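Local coordinates for protein 2-oxoglutarate dehydrogenase E3 component (Thermus thermophilus, PDB 2YQU) that probably catalyses the FAD-dependent, NAD(+)-linked reoxidation of protein-bound dihydrolipoyl groups as a homodimeric lipoamide dehydrogenase, at residues F368-S373 and S438-E443; E425-A430 and E443-A448. One frame throughout, in Å; residues are numbered along the deposited sequence.

Overall arrangement
Both contacts lie in the C-terminal dimerisation domain and share helix 438-449. Contact 1 sets the first turns of that helix against the end of strand 363-369 and the 3-10 turn after it; contact 2 sets its later part against helix 424-429. Their centres are 11 Å apart, Glu443 belongs to both, and they touch where Lys442 CG lies 3.3 Å from Gly428 O. Contact 1 is nearer the active site: the side chain of Ser373 is about 8 Å from that of His434, the probable proton acceptor, and about 12 Å from a bound FAD, and Glu439 is hydrogen-bonded through OE1 to His434 ND1. Contact 2 lies away from these sites, beside the second subunit.

Contact 1. Residues F368-S373 and S438-E443; sequences FPYSAS and SEILKE
Ile440 of helix 438-449 meets the rings of Phe368 and Tyr370, and Glu443, one turn on, meets that of Phe368. Glu443 CB sits over one face of the Phe368 ring, offset toward the rim, in a CH-pi contact 3.6 Å from the centroid, while Ile440 CG2 comes in at the ring edge, 3.9 Å from Phe368 CD2. The other branch reaches the Tyr370 ring, where Ile440 CD1 stands over the centre, 3.6 Å from the centroid and 4° off the normal; CB of Ser373 closes on the same methyl at 3.7 Å. With chi1 at -60°, CG2, anti to the backbone N, is aimed at Phe368, and CG1, beside that N, carries CD1 to Tyr370. Pro369 CD backs the opposite face of Phe368. With an alanine at Phe368, Glu443 CB and Ile440 CG2 would probably lose their common partner, leaving a gap between strand and helix. Further out, Tyr370 OH bonds Ala405 O, Ser373 OG caps Ala376 N of the next helix, and the Glu443 carboxylate holds Ile453 N and His454 ND1. Without a hydrogen bond between them, the strand end and following turn cohere with the helix through apolar and CH-pi contacts, their polar ends turned to other partners.

Contact 2. Residues E425-A430 and E443-A448; sequences EDLGRA and EAALAA
Van der Waals contacts join Leu427 and Gly428 of helix 424-429 to Ala445 and Leu446 of helix 438-449. In the apolar pair, the methyl of Ala445 lies against the Leu427 side chain, 3.8 Å from both CG and CD2. Leu427 has CG anti to its own N, which carries the branch alongside this methyl; its side chain also touches Leu441, one turn earlier. Leu446 meets the backbone of Gly428, with CD2 3.6 Å from the carbonyl O and CG 3.8 Å from Gly428 CA.

The two segments form a close helix-helix pair within the dimerisation domain, their axes 7.4 Å apart at closest approach and running in roughly opposite directions, 141° between them. The bare backbone of Gly428 permits this approach, and the small side chain of Ala445 is consistent with it: the Gly428 and Leu446 CA atoms come within 4.7 Å, and a beta carbon on Gly428 would run into Leu446 CD2 as now placed. On another flank, helix 438-449 rests on strand 385-391, where Ala444 and Ala448 touch Val388.

Polar interactions lie along helix 424-429 and do not cross to its partner. Arg429 NE donates to Glu425 OE1 at 3.0 Å, a salt bridge one turn apart with an N-H...O angle of 144°. The oxygen uses its anti lone pair, and the bond leaves the guanidinium plane by 19°.

At the subunit boundary, Arg429 NH2 makes a salt bridge with Glu322 of the second subunit, so the guanidinium group probably shares its charge between two carboxylates, while Leu427 packs on Leu416 of that subunit.

Contact 1. Residues F368-S373 and S438-E443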
ATOM      1  N   PHE A 368      -0.060   9.321 -14.150  1.00 15.64           N
ATOM      2  CA  PHE A 368      -1.251   9.756 -13.437  1.00 15.07           C
ATOM      3  C   PHE A 368      -0.842  10.463 -12.143  1.00 14.72           C
ATOM      4  O   PHE A 368      -0.054   9.925 -11.353  1.00 14.56           O
ATOM      5  CB  PHE A 368      -2.161   8.570 -13.141  1.00 14.94           C
ATOM      6  CG  PHE A 368      -3.549   8.966 -12.775  1.00 15.63           C
ATOM      7  CD1 PHE A 368      -4.464   9.299 -13.765  1.00 16.22           C
ATOM      8  CD2 PHE A 368      -3.947   9.032 -11.445  1.00 15.60           C
ATOM      9  CE1 PHE A 368      -5.743   9.673 -13.432  1.00 15.58           C
ATOM     10  CE2 PHE A 368      -5.238   9.389 -11.112  1.00 16.13           C
ATOM     11  CZ  PHE A 368      -6.136   9.719 -12.106  1.00 16.11           C
ATOM     12  N   PRO A 369      -1.347  11.674 -11.932  1.00 14.49           N
ATOM     13  CA  PRO A 369      -0.953  12.477 -10.773  1.00 14.56           C
ATOM     14  C   PRO A 369      -1.812  12.192  -9.554  1.00 14.82           C
ATOM     15  O   PRO A 369      -3.000  11.880  -9.699  1.00 14.19           O
ATOM     16  CB  PRO A 369      -1.214  13.900 -11.252  1.00 14.83           C
ATOM     17  CG  PRO A 369      -2.415  13.755 -12.135  1.00 14.37           C
ATOM     18  CD  PRO A 369      -2.336  12.384 -12.769  1.00 14.75           C
ATOM     19  N   TYR A 370      -1.214  12.317  -8.371  1.00 14.91           N
ATOM     20  CA  TYR A 370      -1.939  12.209  -7.104  1.00 15.59           C
ATOM     21  C   TYR A 370      -3.067  13.237  -6.998  1.00 16.12           C
ATOM     22  O   TYR A 370      -4.032  13.020  -6.271  1.00 16.81           O
ATOM     23  CB  TYR A 370      -0.993  12.395  -5.914  1.00 15.49           C
ATOM     24  CG  TYR A 370      -0.339  11.125  -5.402  1.00 14.74           C
ATOM     25  CD1 TYR A 370      -0.582  10.671  -4.113  1.00 13.98           C
ATOM     26  CD2 TYR A 370       0.540  10.392  -6.198  1.00 15.09           C
ATOM     27  CE1 TYR A 370       0.028   9.525  -3.622  1.00 12.76           C
ATOM     28  CE2 TYR A 370       1.146   9.245  -5.719  1.00 14.43           C
ATOM     29  CZ  TYR A 370       0.883   8.808  -4.438  1.00 14.13           C
ATOM     30  OH  TYR A 370       1.499   7.680  -3.964  1.00 13.21           O
ATOM     31  N   SER A 371      -2.946  14.346  -7.724  1.00 16.86           N
ATOM     32  CA  SER A 371      -3.950  15.413  -7.696  1.00 17.20           C
ATOM     33  C   SER A 371      -5.284  14.976  -8.275  1.00 17.37           C
ATOM     34  O   SER A 371      -6.314  15.555  -7.950  1.00 17.54           O
ATOM     35  CB  SER A 371      -3.445  16.642  -8.456  1.00 17.28           C
ATOM     36  OG  SER A 371      -3.164  16.329  -9.802  1.00 18.11           O
ATOM     37  N   ALA A 372      -5.259  13.960  -9.131  1.00 16.98           N
ATOM     38  CA  ALA A 372      -6.479  13.406  -9.721  1.00 17.14           C
ATOM     39  C   ALA A 372      -7.029  12.183  -8.960  1.00 16.89           C
ATOM     40  O   ALA A 372      -8.000  11.570  -9.403  1.00 17.90           O
ATOM     41  CB  ALA A 372      -6.221  13.056 -11.176  1.00 17.28           C
ATOM     42  N   SER A 373      -6.399  11.825  -7.835  1.00 16.40           N
ATOM     43  CA  SER A 373      -6.795  10.662  -7.035  1.00 15.96           C
ATOM     44  C   SER A 373      -7.798  11.031  -5.940  1.00 16.22           C
ATOM     45  O   SER A 373      -7.509  11.888  -5.103  1.00 15.89           O
ATOM     46  CB  SER A 373      -5.566  10.025  -6.379  1.00 15.92           C
ATOM     47  OG  SER A 373      -5.956   9.145  -5.347  1.00 15.14           O
ATOM     48  N   SER A 438      -3.872   2.711  -5.108  1.00 12.41           N
ATOM     49  CA  SER A 438      -3.565   1.758  -6.189  1.00 12.75           C
ATOM     50  C   SER A 438      -4.219   2.155  -7.510  1.00 12.80           C
ATOM     51  O   SER A 438      -3.717   1.826  -8.573  1.00 12.47           O
ATOM     52  CB  SER A 438      -3.980   0.321  -5.828  1.00 12.99           C
ATOM     53  OG  SER A 438      -5.389   0.170  -5.838  1.00 13.14           O
ATOM     54  N   GLU A 439      -5.334   2.872  -7.449  1.00 13.21           N
ATOM     55  CA  GLU A 439      -5.954   3.358  -8.668  1.00 13.05           C
ATOM     56  C   GLU A 439      -5.057   4.338  -9.448  1.00 13.23           C
ATOM     57  O   GLU A 439      -5.251   4.518 -10.642  1.00 13.97           O
ATOM     58  CB  GLU A 439      -7.283   4.031  -8.358  1.00 12.81           C
ATOM     59  CG  GLU A 439      -8.338   3.111  -7.768  1.00 12.39           C
ATOM     60  CD  GLU A 439      -9.578   3.882  -7.380  1.00 14.87           C
ATOM     61  OE1 GLU A 439     -10.580   3.768  -8.110  1.00 16.04           O
ATOM     62  OE2 GLU A 439      -9.530   4.628  -6.375  1.00 13.24           O
ATOM     63  N   ILE A 440      -4.109   4.989  -8.773  1.00 13.36           N
ATOM     64  CA  ILE A 440      -3.135   5.847  -9.459  1.00 12.58           C
ATOM     65  C   ILE A 440      -2.256   4.998 -10.383  1.00 12.97           C
ATOM     66  O   ILE A 440      -1.970   5.381 -11.515  1.00 12.45           O
ATOM     67  CB  ILE A 440      -2.278   6.635  -8.446  1.00 12.46           C
ATOM     68  CG1 ILE A 440      -3.171   7.532  -7.578  1.00 11.95           C
ATOM     69  CG2 ILE A 440      -1.183   7.459  -9.161  1.00 11.91           C
ATOM     70  CD1 ILE A 440      -2.473   8.087  -6.366  1.00 12.30           C
ATOM     71  N   LEU A 441      -1.813   3.849  -9.880  1.00 13.10           N
ATOM     72  CA  LEU A 441      -1.053   2.907 -10.688  1.00 13.50           C
ATOM     73  C   LEU A 441      -1.887   2.368 -11.846  1.00 14.07           C
ATOM     74  O   LEU A 441      -1.396   2.286 -12.973  1.00 14.13           O
ATOM     75  CB  LEU A 441      -0.548   1.751  -9.826  1.00 13.61           C
ATOM     76  CG  LEU A 441       0.200   0.637 -10.567  1.00 13.94           C
ATOM     77  CD1 LEU A 441       1.459   1.181 -11.242  1.00 13.44           C
ATOM     78  CD2 LEU A 441       0.539  -0.456  -9.593  1.00 14.60           C
ATOM     79  N   LYS A 442      -3.143   2.017 -11.563  1.00 14.45           N
ATOM     80  CA  LYS A 442      -4.068   1.511 -12.576  1.00 15.24           C
ATOM     81  C   LYS A 442      -4.175   2.486 -13.745  1.00 15.12           C
ATOM     82  O   LYS A 442      -4.021   2.088 -14.897  1.00 14.99           O
ATOM     83  CB  LYS A 442      -5.456   1.294 -11.978  1.00 15.54           C
ATOM     84  CG  LYS A 442      -6.490   0.736 -12.949  1.00 17.25           C
ATOM     85  CD  LYS A 442      -7.888   0.888 -12.380  1.00 19.90           C
ATOM     86  CE  LYS A 442      -8.942   0.421 -13.354  1.00 22.63           C
ATOM     87  NZ  LYS A 442     -10.272   0.999 -13.029  1.00 24.47           N
ATOM     88  N   GLU A 443      -4.436   3.758 -13.438  1.00 15.00           N
ATOM     89  CA  GLU A 443      -4.642   4.769 -14.470  1.00 14.71           C
ATOM     90  C   GLU A 443      -3.343   5.080 -15.205  1.00 14.04           C
ATOM     91  O   GLU A 443      -3.357   5.287 -16.412  1.00 13.77           O
ATOM     92  CB  GLU A 443      -5.266   6.048 -13.885  1.00 15.05           C
ATOM     93  CG  GLU A 443      -6.667   5.886 -13.304  1.00 16.30           C
ATOM     94  CD  GLU A 443      -7.781   5.838 -14.342  1.00 18.33           C
ATOM     95  OE1 GLU A 443      -7.572   6.272 -15.488  1.00 19.64           O
ATOM     96  OE2 GLU A 443      -8.881   5.347 -14.012  1.00 20.82           O
TER

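Contact 2. Residues E425-A430 and E443-A448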
ATOM      1  N   GLU A 425      -1.593  -2.877 -20.361  1.00 16.68           N
ATOM      2  CA  GLU A 425      -3.012  -3.190 -20.508  1.00 16.91           C
ATOM      3  C   GLU A 425      -3.513  -4.109 -19.396  1.00 16.75           C
ATOM      4  O   GLU A 425      -4.555  -3.856 -18.822  1.00 16.39           O
ATOM      5  CB  GLU A 425      -3.311  -3.841 -21.867  1.00 17.46           C
ATOM      6  CG  GLU A 425      -4.805  -4.046 -22.128  1.00 18.94           C
ATOM      7  CD  GLU A 425      -5.096  -4.858 -23.380  1.00 21.94           C
ATOM      8  OE1 GLU A 425      -6.165  -5.501 -23.434  1.00 24.67           O
ATOM      9  OE2 GLU A 425      -4.267  -4.878 -24.308  1.00 24.73           O
ATOM     10  N   ASP A 426      -2.778  -5.172 -19.089  1.00 17.01           N
ATOM     11  CA  ASP A 426      -3.240  -6.119 -18.077  1.00 17.47           C
ATOM     12  C   ASP A 426      -3.229  -5.519 -16.679  1.00 17.37           C
ATOM     13  O   ASP A 426      -4.137  -5.785 -15.897  1.00 17.47           O
ATOM     14  CB  ASP A 426      -2.452  -7.423 -18.129  1.00 18.08           C
ATOM     15  CG  ASP A 426      -2.881  -8.309 -19.293  1.00 19.17           C
ATOM     16  OD1 ASP A 426      -2.047  -9.089 -19.766  1.00 23.87           O
ATOM     17  OD2 ASP A 426      -4.024  -8.285 -19.814  1.00 23.39           O
ATOM     18  N   LEU A 427      -2.217  -4.711 -16.365  1.00 16.86           N
ATOM     19  CA  LEU A 427      -2.195  -4.003 -15.085  1.00 17.08           C
ATOM     20  C   LEU A 427      -3.370  -3.032 -15.009  1.00 17.00           C
ATOM     21  O   LEU A 427      -4.035  -2.935 -13.986  1.00 17.16           O
ATOM     22  CB  LEU A 427      -0.865  -3.271 -14.894  1.00 16.90           C
ATOM     23  CG  LEU A 427      -0.673  -2.483 -13.597  1.00 16.97           C
ATOM     24  CD1 LEU A 427      -0.916  -3.360 -12.376  1.00 17.06           C
ATOM     25  CD2 LEU A 427       0.718  -1.898 -13.574  1.00 17.27           C
ATOM     26  N   GLY A 428      -3.648  -2.338 -16.106  1.00 16.96           N
ATOM     27  CA  GLY A 428      -4.659  -1.298 -16.104  1.00 17.19           C
ATOM     28  C   GLY A 428      -6.075  -1.828 -16.107  1.00 17.35           C
ATOM     29  O   GLY A 428      -7.002  -1.143 -15.658  1.00 17.72           O
ATOM     30  N   ARG A 429      -6.243  -3.050 -16.620  1.00 17.39           N
ATOM     31  CA  ARG A 429      -7.548  -3.709 -16.688  1.00 17.68           C
ATOM     32  C   ARG A 429      -7.881  -4.452 -15.395  1.00 17.21           C
ATOM     33  O   ARG A 429      -9.033  -4.744 -15.133  1.00 17.59           O
ATOM     34  CB  ARG A 429      -7.577  -4.725 -17.830  1.00 18.11           C
ATOM     35  CG  ARG A 429      -7.831  -4.162 -19.196  1.00 20.11           C
ATOM     36  CD  ARG A 429      -7.890  -5.260 -20.261  1.00 22.78           C
ATOM     37  NE  ARG A 429      -8.406  -4.793 -21.542  1.00 26.70           N
ATOM     38  CZ  ARG A 429      -9.691  -4.576 -21.808  1.00 28.17           C
ATOM     39  NH1 ARG A 429     -10.040  -4.156 -23.023  1.00 30.26           N
ATOM     40  NH2 ARG A 429     -10.625  -4.757 -20.878  1.00 27.79           N
ATOM     41  N   ALA A 430      -6.868  -4.780 -14.597  1.00 16.94           N
ATOM     42  CA  ALA A 430      -7.084  -5.507 -13.351  1.00 16.66           C
ATOM     43  C   ALA A 430      -7.923  -4.660 -12.392  1.00 16.69           C
ATOM     44  O   ALA A 430      -7.796  -3.431 -12.386  1.00 16.42           O
ATOM     45  CB  ALA A 430      -5.764  -5.870 -12.713  1.00 16.60           C
ATOM     46  N   GLU A 443      -4.436   3.758 -13.438  1.00 15.00           N
ATOM     47  CA  GLU A 443      -4.642   4.769 -14.470  1.00 14.71           C
ATOM     48  C   GLU A 443      -3.343   5.080 -15.205  1.00 14.04           C
ATOM     49  O   GLU A 443      -3.357   5.287 -16.412  1.00 13.77           O
ATOM     50  CB  GLU A 443      -5.266   6.048 -13.885  1.00 15.05           C
ATOM     51  CG  GLU A 443      -6.667   5.886 -13.304  1.00 16.30           C
ATOM     52  CD  GLU A 443      -7.781   5.838 -14.342  1.00 18.33           C
ATOM     53  OE1 GLU A 443      -7.572   6.272 -15.488  1.00 19.64           O
ATOM     54  OE2 GLU A 443      -8.881   5.347 -14.012  1.00 20.82           O
ATOM     55  N   ALA A 444      -2.214   5.085 -14.486  1.00 13.80           N
ATOM     56  CA  ALA A 444      -0.908   5.272 -15.121  1.00 13.51           C
ATOM     57  C   ALA A 444      -0.662   4.159 -16.140  1.00 13.37           C
ATOM     58  O   ALA A 444      -0.167   4.414 -17.237  1.00 13.19           O
ATOM     59  CB  ALA A 444       0.207   5.286 -14.083  1.00 13.83           C
ATOM     60  N   ALA A 445      -1.032   2.933 -15.776  1.00 13.49           N
ATOM     61  CA  ALA A 445      -0.830   1.772 -16.632  1.00 13.61           C
ATOM     62  C   ALA A 445      -1.704   1.865 -17.871  1.00 13.75           C
ATOM     63  O   ALA A 445      -1.232   1.598 -18.962  1.00 14.22           O
ATOM     64  CB  ALA A 445      -1.114   0.496 -15.888  1.00 13.57           C
ATOM     65  N   LEU A 446      -2.973   2.229 -17.689  1.00 14.45           N
ATOM     66  CA  LEU A 446      -3.891   2.447 -18.808  1.00 14.72           C
ATOM     67  C   LEU A 446      -3.379   3.517 -19.757  1.00 15.28           C
ATOM     68  O   LEU A 446      -3.504   3.382 -20.968  1.00 15.34           O
ATOM     69  CB  LEU A 446      -5.274   2.878 -18.315  1.00 14.78           C
ATOM     70  CG  LEU A 446      -6.156   1.797 -17.685  1.00 15.82           C
ATOM     71  CD1 LEU A 446      -7.415   2.425 -17.138  1.00 16.95           C
ATOM     72  CD2 LEU A 446      -6.495   0.695 -18.682  1.00 15.86           C
ATOM     73  N   ALA A 447      -2.848   4.596 -19.189  1.00 15.10           N
ATOM     74  CA  ALA A 447      -2.289   5.701 -19.964  1.00 15.79           C
ATOM     75  C   ALA A 447      -1.089   5.272 -20.800  1.00 16.07           C
ATOM     76  O   ALA A 447      -0.874   5.791 -21.888  1.00 17.10           O
ATOM     77  CB  ALA A 447      -1.905   6.866 -19.036  1.00 15.24           C
ATOM     78  N   ALA A 448      -0.293   4.340 -20.283  1.00 16.61           N
ATOM     79  CA  ALA A 448       0.853   3.817 -21.017  1.00 16.76           C
ATOM     80  C   ALA A 448       0.365   2.905 -22.139  1.00 17.36           C
ATOM     81  O   ALA A 448       0.888   2.943 -23.250  1.00 17.34           O
ATOM     82  CB  ALA A 448       1.797   3.052 -20.069  1.00 16.78           C
TER